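Local coordinates for protein GTP pyrophosphokinase (Chlorobaculum tepidum, PDB 3IBW) that probably serves as the regulatory ACT domain of a GTP pyrophosphokinase, the enzyme that makes the (p)ppGpp alarmone from GTP and ATP, at residues Ser27-Asn32 against Asp64-Val69. The protein carries 1 engineered substitution. Sequence-based numbering, arbitrary orientation.
Sequences SKFDTN and DKLRKV
In this ACT domain, a ferredoxin-like βαββαβ fold whose two helices lie together on a four-stranded antiparallel sheet, the aromatic ring of F29, just beyond the end of helix 18-28, meets L66 and K65 near the end of helix 56-67. The contact is small, burying 122 Å² over both sides, and wholly apolar. F29 presents the edge of its ring rather than a face: CZ lies 3.7 Å from CD1 of L66, which sits in the plane of the ring, and CG of L66 comes equally near to CZ. On one flank of this edge CE2 stands 4.0 Å from the same CD1 methyl, whereas on the other CB of K65 only borders the ring, 4.4 Å from CE1, before the rest of that chain turns away, leaving the residue exposed at the border of the contact. The two buried side chains cross at about a right angle. F29 carries CG anti to its carbonyl carbon (chi1 -79°), which swings the ring's far end toward helix 56-67. From L66 it is CG and the CD1 methyl that make the approach, CG again lying anti to the carbonyl carbon (chi1 -72°). F29 also packs on L62 and reaches the sheet through L49 of strand 44-53, while L66 packs between the two helices on I22 and V25. One turn of helix 56-67 is tied by a salt bridge, and the other terminal guanidinium nitrogen of R67, NH2, bonds to V75 O, joining the helix end to strand 72-78. In the salt bridge R67 NH1 reaches D64 OD1 on the carboxylate's anti side at 2.9 Å, with the acceptor in the guanidinium plane but the bond bent, its N-H...O angle 138°.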
loop_
_atom_site.group_PDB
_atom_site.type_symbol
_atom_site.label_atom_id
_atom_site.label_comp_id
_atom_site.label_asym_id
_atom_site.label_seq_id
_atom_site.Cartn_x
_atom_site.Cartn_y
_atom_site.Cartn_z
ATOM N N SER A 27 0.432 6.041 -2.478
ATOM C CA SER A 27 1.675 5.996 -3.238
ATOM C C SER A 27 2.017 7.372 -3.810
ATOM O O SER A 27 3.188 7.746 -3.875
ATOM C CB SER A 27 1.577 4.952 -4.364
ATOM O OG SER A 27 0.679 5.347 -5.385
ATOM N N LYS A 28 0.995 8.129 -4.207
ATOM C CA LYS A 28 1.216 9.455 -4.773
ATOM C C LYS A 28 1.580 10.519 -3.737
ATOM O O LYS A 28 1.989 11.626 -4.088
ATOM C CB LYS A 28 0.010 9.865 -5.626
ATOM C CG LYS A 28 -0.057 9.075 -6.936
ATOM C CD LYS A 28 -1.329 9.373 -7.716
ATOM C CE LYS A 28 -1.500 8.380 -8.859
ATOM N NZ LYS A 28 -2.918 8.260 -9.313
ATOM N N PHE A 29 1.435 10.179 -2.461
ATOM C CA PHE A 29 1.815 11.091 -1.381
ATOM C C PHE A 29 3.297 11.470 -1.485
ATOM O O PHE A 29 4.138 10.655 -1.876
ATOM C CB PHE A 29 1.679 10.421 -0.013
ATOM C CG PHE A 29 0.284 10.358 0.511
ATOM C CD1 PHE A 29 -0.705 11.162 -0.030
ATOM C CD2 PHE A 29 -0.033 9.531 1.590
ATOM C CE1 PHE A 29 -2.004 11.130 0.466
ATOM C CE2 PHE A 29 -1.333 9.493 2.096
ATOM C CZ PHE A 29 -2.315 10.302 1.535
ATOM N N ASP A 30 3.609 12.706 -1.116
ATOM C CA ASP A 30 4.985 13.186 -1.111
ATOM C C ASP A 30 5.559 12.941 0.302
ATOM O O ASP A 30 5.849 13.891 1.035
ATOM C CB ASP A 30 5.017 14.685 -1.448
ATOM C CG ASP A 30 6.413 15.283 -1.364
ATOM O OD1 ASP A 30 7.363 14.690 -1.922
ATOM O OD2 ASP A 30 6.554 16.355 -0.737
ATOM N N THR A 31 5.698 11.669 0.688
ATOM C CA THR A 31 6.265 11.308 1.994
ATOM C C THR A 31 6.947 9.935 2.014
ATOM O O THR A 31 6.855 9.145 1.073
ATOM C CB THR A 31 5.211 11.316 3.154
ATOM O OG1 THR A 31 4.211 10.322 2.912
ATOM C CG2 THR A 31 4.558 12.684 3.293
ATOM N N ASN A 32 7.640 9.679 3.116
ATOM C CA ASN A 32 8.373 8.439 3.338
ATOM C C ASN A 32 7.465 7.459 4.071
ATOM O O ASN A 32 7.151 7.664 5.238
ATOM C CB ASN A 32 9.607 8.751 4.187
ATOM C CG ASN A 32 10.460 7.535 4.462
ATOM O OD1 ASN A 32 10.237 6.458 3.908
ATOM N ND2 ASN A 32 11.451 7.703 5.331
ATOM N N ASP A 64 -6.798 14.733 4.707
ATOM C CA ASP A 64 -7.921 15.353 4.003
ATOM C C ASP A 64 -8.082 14.754 2.595
ATOM O O ASP A 64 -9.203 14.534 2.144
ATOM C CB ASP A 64 -7.734 16.874 3.927
ATOM C CG ASP A 64 -8.002 17.556 5.259
ATOM O OD1 ASP A 64 -8.482 16.878 6.194
ATOM O OD2 ASP A 64 -7.749 18.773 5.370
ATOM N N LYS A 65 -6.969 14.493 1.909
ATOM C CA LYS A 65 -6.999 13.878 0.579
ATOM C C LYS A 65 -7.657 12.495 0.647
ATOM O O LYS A 65 -8.466 12.136 -0.205
ATOM C CB LYS A 65 -5.583 13.708 0.023
ATOM C CG LYS A 65 -5.032 14.931 -0.683
ATOM C CD LYS A 65 -4.063 14.524 -1.787
ATOM C CE LYS A 65 -4.793 13.928 -2.992
ATOM N NZ LYS A 65 -4.923 14.894 -4.125
ATOM N N LEU A 66 -7.296 11.716 1.660
ATOM C CA LEU A 66 -7.865 10.385 1.840
ATOM C C LEU A 66 -9.341 10.446 2.227
ATOM O O LEU A 66 -10.137 9.631 1.761
ATOM C CB LEU A 66 -7.105 9.629 2.930
ATOM C CG LEU A 66 -5.689 9.171 2.567
ATOM C CD1 LEU A 66 -4.876 8.940 3.828
ATOM C CD2 LEU A 66 -5.763 7.901 1.730
ATOM N N ARG A 67 -9.709 11.416 3.062
ATOM C CA ARG A 67 -11.090 11.522 3.515
ATOM C C ARG A 67 -12.037 11.931 2.396
ATOM O O ARG A 67 -13.228 11.618 2.441
ATOM C CB ARG A 67 -11.194 12.494 4.712
ATOM C CG ARG A 67 -12.434 12.268 5.584
ATOM C CD ARG A 67 -12.508 13.217 6.785
ATOM N NE ARG A 67 -11.445 12.985 7.762
ATOM C CZ ARG A 67 -10.310 13.674 7.813
ATOM N NH1 ARG A 67 -10.088 14.644 6.939
ATOM N NH2 ARG A 67 -9.404 13.400 8.740
ATOM N N LYS A 68 -11.503 12.606 1.380
ATOM C CA LYS A 68 -12.314 13.051 0.255
ATOM C C LYS A 68 -12.583 11.969 -0.785
ATOM O O LYS A 68 -13.367 12.181 -1.709
ATOM C CB LYS A 68 -11.672 14.273 -0.411
ATOM C CG LYS A 68 -11.823 15.550 0.404
ATOM C CD LYS A 68 -11.150 16.736 -0.277
ATOM C CE LYS A 68 -11.178 17.968 0.616
ATOM N NZ LYS A 68 -9.989 18.838 0.388
ATOM N N VAL A 69 -11.941 10.815 -0.644
ATOM C CA VAL A 69 -12.172 9.725 -1.582
ATOM C C VAL A 69 -13.548 9.114 -1.289
ATOM O O VAL A 69 -13.793 8.603 -0.193
ATOM C CB VAL A 69 -11.086 8.631 -1.459
ATOM C CG1 VAL A 69 -11.433 7.451 -2.359
ATOM C CG2 VAL A 69 -9.728 9.210 -1.850
#